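Local coordinates for protein putative aspartyl-tRNA synthetase (Leishmania major, PDB 6OD8) that probably attaches L-aspartate to tRNA(Asp) at the expense of ATP, as a class II aminoacyl-tRNA synthetase, at residues S454-Y459 against T470-M475; S448-S453 against M461-D466; S274-K279 against A486-D491; V316-D321 against Y325-V330. One frame throughout, in Å; residues are numbered along the deposited sequence.

Contact 1. Residues S454-Y459 against T470-M475; sequences SARPFY and TNSYDM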
# COMPACT_ATOMS: atom_id res chain seq x y z
N SER A 454 -25.80 -18.47 -10.13
CA SER A 454 -26.08 -17.56 -11.23
C SER A 454 -25.58 -16.14 -10.95
O SER A 454 -25.38 -15.37 -11.90
CB SER A 454 -27.58 -17.54 -11.51
OG SER A 454 -28.27 -16.98 -10.41
N ALA A 455 -25.35 -15.78 -9.69
CA ALA A 455 -24.90 -14.44 -9.33
C ALA A 455 -23.38 -14.30 -9.18
O ALA A 455 -22.89 -13.21 -8.85
CB ALA A 455 -25.57 -13.99 -8.02
N ARG A 456 -22.61 -15.37 -9.40
CA ARG A 456 -21.20 -15.38 -9.07
C ARG A 456 -20.34 -15.62 -10.31
O ARG A 456 -20.79 -16.25 -11.27
CB ARG A 456 -20.89 -16.46 -8.02
CG ARG A 456 -21.56 -16.22 -6.69
CD ARG A 456 -21.44 -14.77 -6.24
NE ARG A 456 -20.93 -14.71 -4.88
CZ ARG A 456 -21.06 -13.68 -4.05
NH1 ARG A 456 -21.71 -12.59 -4.42
NH2 ARG A 456 -20.53 -13.76 -2.84
N PRO A 457 -19.09 -15.15 -10.29
CA PRO A 457 -18.19 -15.31 -11.43
C PRO A 457 -17.82 -16.77 -11.69
O PRO A 457 -18.01 -17.65 -10.86
CB PRO A 457 -16.94 -14.52 -10.99
CG PRO A 457 -17.38 -13.62 -9.96
CD PRO A 457 -18.51 -14.29 -9.24
N PHE A 458 -17.23 -16.99 -12.87
CA PHE A 458 -16.92 -18.34 -13.34
C PHE A 458 -15.91 -19.05 -12.44
O PHE A 458 -15.89 -20.29 -12.41
CB PHE A 458 -16.41 -18.30 -14.80
CG PHE A 458 -15.06 -17.64 -14.95
CD1 PHE A 458 -13.90 -18.42 -15.02
CD2 PHE A 458 -14.93 -16.26 -15.00
CE1 PHE A 458 -12.66 -17.83 -15.13
CE2 PHE A 458 -13.68 -15.65 -15.12
CZ PHE A 458 -12.54 -16.43 -15.18
N TYR A 459 -15.06 -18.31 -11.74
CA TYR A 459 -14.03 -18.92 -10.88
C TYR A 459 -14.54 -19.28 -9.48
O TYR A 459 -13.75 -19.74 -8.65
CB TYR A 459 -12.81 -18.00 -10.77
CG TYR A 459 -13.11 -16.54 -10.48
CD1 TYR A 459 -13.42 -16.11 -9.18
CD2 TYR A 459 -13.07 -15.59 -11.49
CE1 TYR A 459 -13.70 -14.79 -8.92
CE2 TYR A 459 -13.33 -14.25 -11.23
CZ TYR A 459 -13.65 -13.87 -9.95
OH TYR A 459 -13.93 -12.56 -9.66
N THR A 470 -23.10 -21.57 -4.23
CA THR A 470 -21.65 -21.51 -4.30
C THR A 470 -21.06 -21.36 -2.91
O THR A 470 -21.74 -20.96 -1.95
CB THR A 470 -21.17 -20.33 -5.17
OG1 THR A 470 -21.74 -19.12 -4.66
CG2 THR A 470 -21.60 -20.54 -6.62
N ASN A 471 -19.78 -21.71 -2.82
CA ASN A 471 -18.99 -21.56 -1.61
C ASN A 471 -18.53 -20.10 -1.53
O ASN A 471 -17.36 -19.79 -1.72
CB ASN A 471 -17.80 -22.50 -1.64
CG ASN A 471 -18.20 -23.95 -1.57
OD1 ASN A 471 -19.28 -24.27 -1.06
ND2 ASN A 471 -17.34 -24.84 -2.05
N SER A 472 -19.48 -19.21 -1.23
CA SER A 472 -19.20 -17.78 -1.33
C SER A 472 -20.09 -17.02 -0.34
O SER A 472 -21.09 -17.54 0.13
CB SER A 472 -19.45 -17.27 -2.74
OG SER A 472 -20.83 -17.32 -3.05
N TYR A 473 -19.71 -15.78 -0.05
CA TYR A 473 -20.51 -14.94 0.84
C TYR A 473 -20.35 -13.48 0.43
O TYR A 473 -19.40 -13.10 -0.26
CB TYR A 473 -20.08 -15.13 2.32
CG TYR A 473 -18.68 -14.61 2.54
CD1 TYR A 473 -18.45 -13.25 2.81
CD2 TYR A 473 -17.59 -15.45 2.41
CE1 TYR A 473 -17.16 -12.75 2.95
CE2 TYR A 473 -16.28 -14.97 2.56
CZ TYR A 473 -16.07 -13.62 2.83
OH TYR A 473 -14.79 -13.16 2.96
N ASP A 474 -21.29 -12.65 0.89
CA ASP A 474 -21.17 -11.20 0.82
C ASP A 474 -21.20 -10.64 2.23
O ASP A 474 -21.91 -11.17 3.09
CB ASP A 474 -22.32 -10.56 0.03
CG ASP A 474 -22.06 -10.46 -1.47
OD1 ASP A 474 -21.09 -11.06 -1.97
OD2 ASP A 474 -22.87 -9.78 -2.15
N MET A 475 -20.47 -9.56 2.45
CA MET A 475 -20.57 -8.76 3.66
C MET A 475 -21.25 -7.43 3.38
O MET A 475 -21.03 -6.81 2.34
CB MET A 475 -19.20 -8.44 4.28
CG MET A 475 -18.40 -9.65 4.64
SD MET A 475 -16.79 -9.17 5.32
CE MET A 475 -16.52 -10.51 6.47
O HOH W 1 -22.40 -9.43 -4.69

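Contact 2. Residues S448-S453 against M461-D466; sequences SDRFPS and MECKDD. With EDO (1,2-ethanediol), chain F; EDO (1,2-ethanediol), chain C; EDO (1,2-ethanediol), chain E.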
# COMPACT_ATOMS: atom_id res chain seq x y z
N SER A 448 -23.97 -12.64 4.43
CA SER A 448 -24.94 -13.54 3.84
C SER A 448 -24.15 -14.65 3.16
O SER A 448 -23.32 -14.38 2.29
CB SER A 448 -25.83 -12.84 2.81
OG SER A 448 -26.78 -13.76 2.24
N ASP A 449 -24.45 -15.90 3.54
CA ASP A 449 -23.64 -17.07 3.24
C ASP A 449 -24.29 -17.93 2.16
O ASP A 449 -25.49 -18.20 2.22
CB ASP A 449 -23.45 -17.87 4.53
CG ASP A 449 -22.50 -19.00 4.37
OD1 ASP A 449 -21.53 -18.83 3.60
OD2 ASP A 449 -22.72 -20.07 5.00
N ARG A 450 -23.48 -18.37 1.18
CA ARG A 450 -23.84 -19.34 0.14
C ARG A 450 -24.70 -18.72 -0.95
O ARG A 450 -25.90 -19.02 -1.07
CB ARG A 450 -24.57 -20.55 0.73
CG ARG A 450 -23.69 -21.71 1.11
CD ARG A 450 -24.53 -22.97 1.32
NE ARG A 450 -23.69 -24.15 1.48
CZ ARG A 450 -24.03 -25.37 1.10
NH1 ARG A 450 -25.21 -25.58 0.52
NH2 ARG A 450 -23.19 -26.39 1.28
N PHE A 451 -24.08 -17.90 -1.80
CA PHE A 451 -24.84 -17.18 -2.82
C PHE A 451 -25.20 -18.10 -3.98
O PHE A 451 -24.51 -19.09 -4.23
CB PHE A 451 -24.03 -16.00 -3.35
CG PHE A 451 -24.37 -14.71 -2.68
CD1 PHE A 451 -24.93 -13.67 -3.40
CD2 PHE A 451 -24.15 -14.56 -1.33
CE1 PHE A 451 -25.25 -12.46 -2.77
CE2 PHE A 451 -24.47 -13.38 -0.70
CZ PHE A 451 -25.03 -12.32 -1.42
N PRO A 452 -26.28 -17.78 -4.70
CA PRO A 452 -26.64 -18.58 -5.87
C PRO A 452 -25.56 -18.52 -6.95
O PRO A 452 -24.92 -17.48 -7.16
CB PRO A 452 -27.96 -17.96 -6.35
CG PRO A 452 -28.45 -17.15 -5.19
CD PRO A 452 -27.22 -16.66 -4.49
N SER A 453 -25.39 -19.65 -7.64
CA SER A 453 -24.36 -19.79 -8.66
C SER A 453 -24.55 -18.77 -9.79
O SER A 453 -23.57 -18.24 -10.33
CB SER A 453 -24.38 -21.22 -9.20
OG SER A 453 -24.05 -21.30 -10.58
N MET A 461 -16.20 -21.57 -6.70
CA MET A 461 -16.49 -22.99 -6.47
C MET A 461 -17.95 -23.20 -6.09
O MET A 461 -18.46 -22.52 -5.19
CB MET A 461 -15.58 -23.56 -5.37
CG MET A 461 -15.75 -25.08 -5.12
SD MET A 461 -15.00 -26.09 -6.40
CE MET A 461 -13.26 -26.01 -5.89
N GLU A 462 -18.62 -24.13 -6.77
CA GLU A 462 -20.01 -24.47 -6.45
C GLU A 462 -20.09 -25.40 -5.23
O GLU A 462 -19.15 -26.14 -4.92
CB GLU A 462 -20.69 -25.13 -7.66
CG GLU A 462 -20.93 -24.16 -8.82
CD GLU A 462 -21.08 -24.86 -10.17
OE1 GLU A 462 -21.16 -26.11 -10.21
OE2 GLU A 462 -21.11 -24.15 -11.21
N CYS A 463 -21.23 -25.37 -4.53
CA CYS A 463 -21.44 -26.31 -3.43
C CYS A 463 -21.62 -27.72 -3.99
O CYS A 463 -22.41 -27.93 -4.92
CB CYS A 463 -22.66 -25.93 -2.59
SG CYS A 463 -22.61 -24.25 -1.98
N LYS A 464 -20.92 -28.67 -3.38
CA LYS A 464 -21.01 -30.07 -3.80
C LYS A 464 -22.43 -30.61 -3.64
O LYS A 464 -22.91 -31.38 -4.48
CB LYS A 464 -20.05 -30.92 -2.97
CG LYS A 464 -19.89 -32.33 -3.52
CD LYS A 464 -18.64 -33.00 -3.02
CE LYS A 464 -18.25 -34.12 -3.96
NZ LYS A 464 -19.34 -35.12 -4.08
N ASP A 465 -23.10 -30.26 -2.53
CA ASP A 465 -24.43 -30.79 -2.25
C ASP A 465 -25.51 -30.17 -3.12
O ASP A 465 -26.58 -30.76 -3.27
CB ASP A 465 -24.77 -30.58 -0.77
CG ASP A 465 -24.52 -29.14 -0.31
OD1 ASP A 465 -23.38 -28.63 -0.49
OD2 ASP A 465 -25.46 -28.52 0.23
N ASP A 466 -25.26 -29.01 -3.72
CA ASP A 466 -26.33 -28.27 -4.37
C ASP A 466 -25.67 -27.24 -5.28
O ASP A 466 -25.29 -26.17 -4.82
CB ASP A 466 -27.22 -27.61 -3.32
CG ASP A 466 -28.49 -27.02 -3.89
OD1 ASP A 466 -28.54 -26.82 -5.12
OD2 ASP A 466 -29.44 -26.73 -3.11
C1 EDO F . -17.95 -28.01 -9.70
O1 EDO F . -19.35 -27.98 -9.37
C2 EDO F . -17.21 -26.89 -8.95
O2 EDO F . -17.83 -25.62 -9.23
C1 EDO C . -20.40 -26.45 -14.18
O1 EDO C . -19.82 -25.33 -13.48
C2 EDO C . -20.72 -27.58 -13.20
O2 EDO C . -21.99 -27.36 -12.58
C1 EDO E . -24.66 -19.35 7.81
O1 EDO E . -23.26 -19.22 8.06
C2 EDO E . -25.45 -18.85 9.02
O2 EDO E . -25.66 -19.91 9.96
O HOH W 2 -24.24 -23.98 -11.29

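Contact 3. Residues S274-K279 against A486-D491; sequences SPQLYK and AQRIHD. With EDO (1,2-ethanediol), chain G.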
# COMPACT_ATOMS: atom_id res chain seq x y z
N SER A 274 -9.27 -5.47 -11.36
CA SER A 274 -8.89 -5.87 -10.02
C SER A 274 -7.73 -6.84 -10.15
O SER A 274 -7.49 -7.35 -11.25
CB SER A 274 -10.06 -6.54 -9.28
OG SER A 274 -10.07 -7.91 -9.57
N PRO A 275 -6.99 -7.09 -9.06
CA PRO A 275 -5.88 -8.05 -9.15
C PRO A 275 -6.33 -9.50 -9.02
O PRO A 275 -5.51 -10.36 -8.74
CB PRO A 275 -4.97 -7.63 -8.00
CG PRO A 275 -5.97 -7.19 -6.94
CD PRO A 275 -7.08 -6.50 -7.71
N GLN A 276 -7.64 -9.77 -9.18
CA GLN A 276 -8.20 -11.11 -8.94
C GLN A 276 -7.36 -12.24 -9.53
O GLN A 276 -6.98 -13.18 -8.83
CB GLN A 276 -9.62 -11.19 -9.51
CG GLN A 276 -10.25 -12.58 -9.36
CD GLN A 276 -10.49 -12.92 -7.91
OE1 GLN A 276 -10.97 -12.09 -7.14
NE2 GLN A 276 -10.13 -14.13 -7.51
N LEU A 277 -7.11 -12.20 -10.83
CA LEU A 277 -6.42 -13.33 -11.45
C LEU A 277 -4.99 -13.48 -10.92
O LEU A 277 -4.56 -14.60 -10.63
CB LEU A 277 -6.41 -13.16 -12.97
CG LEU A 277 -7.74 -12.90 -13.69
CD1 LEU A 277 -7.51 -13.04 -15.20
CD2 LEU A 277 -8.84 -13.87 -13.24
N TYR A 278 -4.26 -12.37 -10.77
CA TYR A 278 -2.87 -12.45 -10.31
C TYR A 278 -2.78 -12.94 -8.87
O TYR A 278 -1.87 -13.70 -8.53
CB TYR A 278 -2.19 -11.09 -10.46
CG TYR A 278 -2.04 -10.72 -11.91
CD1 TYR A 278 -1.17 -11.41 -12.73
CD2 TYR A 278 -2.79 -9.68 -12.46
CE1 TYR A 278 -1.05 -11.11 -14.07
CE2 TYR A 278 -2.66 -9.36 -13.82
CZ TYR A 278 -1.81 -10.08 -14.60
OH TYR A 278 -1.69 -9.76 -15.94
N LYS A 279 -3.67 -12.47 -7.98
CA LYS A 279 -3.53 -12.92 -6.60
C LYS A 279 -3.77 -14.42 -6.47
O LYS A 279 -3.13 -15.08 -5.65
CB LYS A 279 -4.43 -12.12 -5.66
CG LYS A 279 -5.97 -12.31 -5.81
CD LYS A 279 -6.69 -11.44 -4.78
CE LYS A 279 -8.20 -11.47 -5.03
NZ LYS A 279 -8.97 -11.00 -3.84
N ALA A 486 -14.93 -15.91 -1.50
CA ALA A 486 -15.31 -17.24 -1.98
C ALA A 486 -14.11 -18.16 -2.05
O ALA A 486 -12.96 -17.71 -2.16
CB ALA A 486 -15.94 -17.17 -3.37
N GLN A 487 -14.40 -19.45 -2.02
CA GLN A 487 -13.46 -20.44 -2.53
C GLN A 487 -13.41 -20.38 -4.05
O GLN A 487 -14.46 -20.34 -4.72
CB GLN A 487 -13.85 -21.86 -2.08
CG GLN A 487 -12.88 -22.91 -2.59
CD GLN A 487 -13.25 -24.35 -2.21
OE1 GLN A 487 -14.33 -24.62 -1.67
NE2 GLN A 487 -12.34 -25.28 -2.48
N ARG A 488 -12.19 -20.42 -4.61
CA ARG A 488 -12.02 -20.45 -6.05
C ARG A 488 -12.00 -21.89 -6.55
O ARG A 488 -11.77 -22.84 -5.79
CB ARG A 488 -10.71 -19.78 -6.47
CG ARG A 488 -10.35 -18.50 -5.68
CD ARG A 488 -11.43 -17.43 -5.79
NE ARG A 488 -10.99 -16.23 -5.06
CZ ARG A 488 -11.76 -15.18 -4.76
NH1 ARG A 488 -13.06 -15.14 -5.08
NH2 ARG A 488 -11.21 -14.18 -4.11
N ILE A 489 -12.15 -22.05 -7.86
CA ILE A 489 -12.02 -23.36 -8.51
C ILE A 489 -10.54 -23.55 -8.82
O ILE A 489 -9.99 -22.84 -9.67
CB ILE A 489 -12.88 -23.45 -9.78
CG1 ILE A 489 -14.37 -23.27 -9.44
CG2 ILE A 489 -12.63 -24.78 -10.50
CD1 ILE A 489 -15.28 -23.31 -10.67
N HIS A 490 -9.89 -24.49 -8.14
CA HIS A 490 -8.46 -24.68 -8.36
C HIS A 490 -8.17 -25.80 -9.34
O HIS A 490 -7.00 -26.04 -9.68
CB HIS A 490 -7.72 -24.91 -7.02
CG HIS A 490 -8.21 -26.10 -6.27
ND1 HIS A 490 -9.44 -26.13 -5.64
CD2 HIS A 490 -7.65 -27.31 -6.05
CE1 HIS A 490 -9.62 -27.31 -5.07
NE2 HIS A 490 -8.55 -28.05 -5.31
N ASP A 491 -9.21 -26.47 -9.85
CA ASP A 491 -9.05 -27.51 -10.85
C ASP A 491 -9.23 -26.91 -12.24
O ASP A 491 -10.32 -26.39 -12.54
CB ASP A 491 -10.09 -28.61 -10.65
CG ASP A 491 -9.98 -29.69 -11.71
OD1 ASP A 491 -9.09 -30.54 -11.57
OD2 ASP A 491 -10.78 -29.68 -12.68
C1 EDO G . -6.92 -9.38 -14.76
O1 EDO G . -8.13 -8.62 -14.60
C2 EDO G . -6.07 -9.27 -13.49
O2 EDO G . -6.79 -9.73 -12.32
O HOH W 3 -11.51 -11.44 -4.51

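Contact 4. Residues V316-D321 against Y325-V330; sequences VEMRID and YEVLDV. With EDO (1,2-ethanediol), chain H.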
# COMPACT_ATOMS: atom_id res chain seq x y z
N VAL A 316 -7.24 -9.69 -0.74
CA VAL A 316 -6.67 -10.76 0.06
C VAL A 316 -6.89 -12.07 -0.69
O VAL A 316 -7.97 -12.29 -1.27
CB VAL A 316 -7.31 -10.81 1.47
CG1 VAL A 316 -6.78 -12.00 2.29
CG2 VAL A 316 -7.06 -9.49 2.24
N GLU A 317 -5.88 -12.94 -0.70
CA GLU A 317 -6.08 -14.31 -1.19
C GLU A 317 -5.26 -15.25 -0.31
O GLU A 317 -4.18 -14.87 0.16
CB GLU A 317 -5.70 -14.46 -2.69
CG GLU A 317 -6.31 -15.72 -3.41
CD GLU A 317 -7.77 -15.54 -3.83
OE1 GLU A 317 -8.29 -14.39 -3.80
OE2 GLU A 317 -8.40 -16.54 -4.22
N MET A 318 -5.77 -16.46 -0.06
CA MET A 318 -5.08 -17.36 0.87
C MET A 318 -5.42 -18.81 0.56
O MET A 318 -6.50 -19.12 0.06
CB MET A 318 -5.48 -17.05 2.32
CG MET A 318 -7.01 -17.16 2.51
SD MET A 318 -7.52 -16.68 4.17
CE MET A 318 -7.14 -18.24 4.99
N ARG A 319 -4.48 -19.72 0.88
CA ARG A 319 -4.79 -21.14 0.85
C ARG A 319 -5.91 -21.46 1.83
O ARG A 319 -6.05 -20.83 2.87
CB ARG A 319 -3.59 -21.98 1.25
CG ARG A 319 -2.40 -21.87 0.42
CD ARG A 319 -1.36 -22.76 1.04
NE ARG A 319 -0.10 -22.56 0.38
CZ ARG A 319 1.05 -23.01 0.84
NH1 ARG A 319 1.08 -23.69 1.98
NH2 ARG A 319 2.14 -22.76 0.16
N ILE A 320 -6.67 -22.51 1.52
CA ILE A 320 -7.58 -23.07 2.50
C ILE A 320 -7.25 -24.54 2.70
O ILE A 320 -6.87 -25.24 1.76
CB ILE A 320 -9.06 -22.89 2.11
CG1 ILE A 320 -9.40 -23.61 0.83
CG2 ILE A 320 -9.39 -21.42 1.93
CD1 ILE A 320 -10.90 -23.77 0.66
N ASP A 321 -7.38 -25.00 3.94
CA ASP A 321 -7.20 -26.42 4.25
C ASP A 321 -8.42 -27.21 3.81
O ASP A 321 -8.30 -28.23 3.12
CB ASP A 321 -6.98 -26.63 5.76
CG ASP A 321 -5.66 -26.07 6.28
OD1 ASP A 321 -5.61 -25.70 7.47
OD2 ASP A 321 -4.67 -26.02 5.52
N TYR A 325 -14.99 -21.16 4.87
CA TYR A 325 -15.15 -20.48 6.16
C TYR A 325 -13.81 -20.07 6.75
O TYR A 325 -13.78 -19.18 7.61
CB TYR A 325 -15.90 -21.37 7.18
CG TYR A 325 -17.39 -21.51 6.89
CD1 TYR A 325 -18.14 -22.51 7.49
CD2 TYR A 325 -18.03 -20.64 6.00
CE1 TYR A 325 -19.49 -22.65 7.20
CE2 TYR A 325 -19.40 -20.77 5.73
CZ TYR A 325 -20.11 -21.78 6.33
OH TYR A 325 -21.46 -21.92 6.07
N GLU A 326 -12.70 -20.69 6.32
CA GLU A 326 -11.39 -20.22 6.75
C GLU A 326 -11.11 -18.81 6.24
O GLU A 326 -10.48 -18.00 6.94
CB GLU A 326 -10.30 -21.19 6.28
CG GLU A 326 -10.49 -22.58 6.85
CD GLU A 326 -9.61 -23.62 6.17
OE1 GLU A 326 -8.44 -23.30 5.85
OE2 GLU A 326 -10.09 -24.74 5.97
N VAL A 327 -11.56 -18.52 5.01
CA VAL A 327 -11.48 -17.18 4.43
C VAL A 327 -12.38 -16.21 5.18
O VAL A 327 -11.98 -15.09 5.53
CB VAL A 327 -11.85 -17.22 2.94
CG1 VAL A 327 -11.82 -15.78 2.36
CG2 VAL A 327 -10.92 -18.15 2.18
N LEU A 328 -13.63 -16.63 5.41
CA LEU A 328 -14.57 -15.80 6.13
C LEU A 328 -14.11 -15.53 7.55
O LEU A 328 -14.29 -14.42 8.07
CB LEU A 328 -15.95 -16.49 6.09
CG LEU A 328 -17.07 -15.84 6.88
CD1 LEU A 328 -17.30 -14.42 6.35
CD2 LEU A 328 -18.33 -16.71 6.76
N ASP A 329 -13.49 -16.52 8.20
CA ASP A 329 -12.92 -16.31 9.53
C ASP A 329 -11.90 -15.17 9.51
O ASP A 329 -11.91 -14.30 10.39
CB ASP A 329 -12.24 -17.60 10.03
CG ASP A 329 -13.22 -18.69 10.44
OD1 ASP A 329 -14.44 -18.44 10.53
OD2 ASP A 329 -12.75 -19.84 10.66
N VAL A 330 -11.01 -15.16 8.51
CA VAL A 330 -10.00 -14.10 8.41
C VAL A 330 -10.66 -12.76 8.13
O VAL A 330 -10.34 -11.75 8.76
CB VAL A 330 -8.95 -14.46 7.33
CG1 VAL A 330 -8.14 -13.24 6.90
CG2 VAL A 330 -8.01 -15.56 7.89
C1 EDO H . -14.53 -13.74 13.59
O1 EDO H . -13.74 -13.49 14.76
C2 EDO H . -14.28 -15.13 13.03
O2 EDO H . -12.88 -15.43 13.08

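Contact 1. Residues S454-Y459 against T470-M475
Arg456 reaches out of the loop 454-459 and runs its side chain alongside segment 470-475, at the start of strand 472-477, its CG against Thr470 and its guanidinium against Ser472, Tyr473 and Asp474. Its side chain bends at chi2 (-45°) and again at chi3, which carries the group past the two hydroxyls to the carboxylate. At the near end CG of Arg456 lies 3.5 Å from OG1 of Thr470. Farther out, NE of Arg456 donates to OG of Ser472 at 3.2 Å, with the oxygen tilted out of the guanidinium plane. That hydroxyl of Ser472 in turn donates through OG to OG1 of Thr470 at 2.6 Å, so two small polar residues line the path of the arginine chain.

The guanidinium end is gripped more firmly. NH1 and NH2 of Arg456 both point at one oxygen, OD1 of Asp474, at 3.0 and 2.9 Å, forming an end-on salt bridge. OD1 lies close to the guanidinium plane, yet both nitrogens approach it from one face of the carboxylate, the two planes standing 42° apart. Strand 472-477 belongs to the mixed sheet of the class II synthetase catalytic domain, so the bridge ties the loop that follows strand 445-449 back to this sheet.

Arginine suits the place because it offers several N-H groups at once: NH2 also makes a weak bond to the backbone O of Tyr473. The ring of Phe451 adds a cation-pi contact, while Ser484 of the neighbouring strand holds OD1 of Asp474 as well. A water accepts weakly from NH1 of Arg456 and donates to OD2 of Asp474 at 2.6 Å.

Contact 2. Residues S448-S453 against M461-D466
Arg450 and Asp465 join the end of strand 445-449 to the 461-466 part of the long connection that leads to strand 472-477, within the class II synthetase catalytic domain. The touching parts, 450 to 453 and 462 to 465, run 114° apart end to end. Side chains make all the contacts across.

The charged interaction is an end-on, two-nitrogen salt bridge. NH1 of Arg450 gives a hydrogen bond to OD2 of Asp465 at 3.0 Å, using the syn lone pair, and the bond is fairly straight (157°). NH2 of Arg450 meets OD1 of Asp465 at 2.9 Å, also on the syn side but somewhat out of the carboxylate plane. The two flat groups are twisted by 42°, which leaves OD2 in the guanidinium plane and OD1 tilted from it. The arginine chain is extended from CG to NE, long enough to carry the charge across to an aspartate with a short side chain.

A sulfur contact supports the same group. SG of Cys463 sits over the centre of one guanidinium face, 3.6 Å from CZ of Arg450; a compact, polarisable thiol suits this position because it can cover the flat face while the edge remains available to the carboxylate.

The third kind is water-mediated. Ser453 and Glu462 are too far apart for a direct bond, and Arg498 of helix 492-501 binds both side chains, its positive charge probably steadying the glutamate. Between the serine and the glutamate a water lies 2.8 Å from OG of Ser453 and donates a weak hydrogen bond to OE2 of Glu462 at 3.1 Å.

Contact 3. Residues S274-K279 against A486-D491
Gln276 sets NE2 of its amide over one face of the Arg488 guanidinium, offset toward the rim, 3.3 Å from NE and 3.4 Å from CZ of Arg488. The amide plane stands almost upright on the guanidinium, at 81°. NE2 and NE are both donors, so this is a face contact and not a hydrogen bond; NE2 of Gln276 donates to Gln280, while NE of Arg488 is salt-bridged to Glu317. Gln276 gets there with CG anti to its backbone N (chi1 177°) and a bend at chi2, which turns the amide from the start of helix 276-283 toward Arg488. The carbonyl O of Ala486 lies over the opposite guanidinium face.

Lys279, one turn along the helix, crosses Arg488 at about a right angle, with NZ 3.9 Å from NH2 of Arg488. A water receives from NZ of Lys279 at 2.7 Å, donates to OE1 of Gln276 at 2.8 Å and accepts weakly from NH2 of Arg488. Glutamine suits the site by offering both an acceptor and a donor.

In this class II catalytic domain the two cations have acidic partners, Asp315 for Lys279 and Glu317 for Arg488, which probably offset the closeness of their positive charges.

Contact 4. Residues V316-D321 against Y325-V330
Met318 leaves strand 310-319 with its CB directed at helix 325-342, and its chain can be followed outward. CG of Met318, set between the backbone N and the carbonyl carbon (chi1 57°), comes 4.0 Å from CG2 of Val327. SD of Met318 then lies 3.9 Å from CG2 of Val330, one helical turn beyond Glu326, and also close to CA of Val327. A bend at chi3 brings the terminal CE of Met318 to 3.9 Å from the backbone O of Glu326. A flexible, unbranched methionine suits this position because it can follow the helix surface, whereas the branched valines present compact methyl groups to it.

Ile320, two residues farther along, directs its side chain to the same helix: its CG2 meets CG2 of Val327 at 3.6 Å, the two side chains crossing obliquely.

Where the strand gives way to the turn, Glu326 reaches back with an extended chain, and its OE1 accepts from the backbone N of Asp321 at 2.8 Å in a nearly straight bond (165°). OE2 of Glu326 binds the backbone N atoms of Glu322 and His323, so one carboxylate holds the connecting turn.

The N-to-C directions of strand 316-319 and helix 325-330 are 135° apart: a strand and the helix that follows it, joined by a short turn, with the helix packed on the mixed, largely antiparallel sheet of the class II synthetase catalytic domain.

In the fold
All four contacts lie in the class II catalytic domain and reach its large mixed sheet. Along the chain, contact 4 closes before contacts 1 and 2 open; those two alternate their segments, and contact 3, which spans the longest separation, encloses the other three. Contacts 1 and 2 are closest, about 7 Å centre to centre, at neighbouring strands 445-449 and 472-477 and the loop that joins them. Contact 3 continues to the next strand, 480-487; its centre is about 12 Å from those of contacts 1 and 4, and Glu317 of contact 4 pairs with its Arg488. Residues distant in sequence are thus gathered on inner strands of one sheet, and all four contacts also reach the second subunit, contact 1 through Asn471 alone.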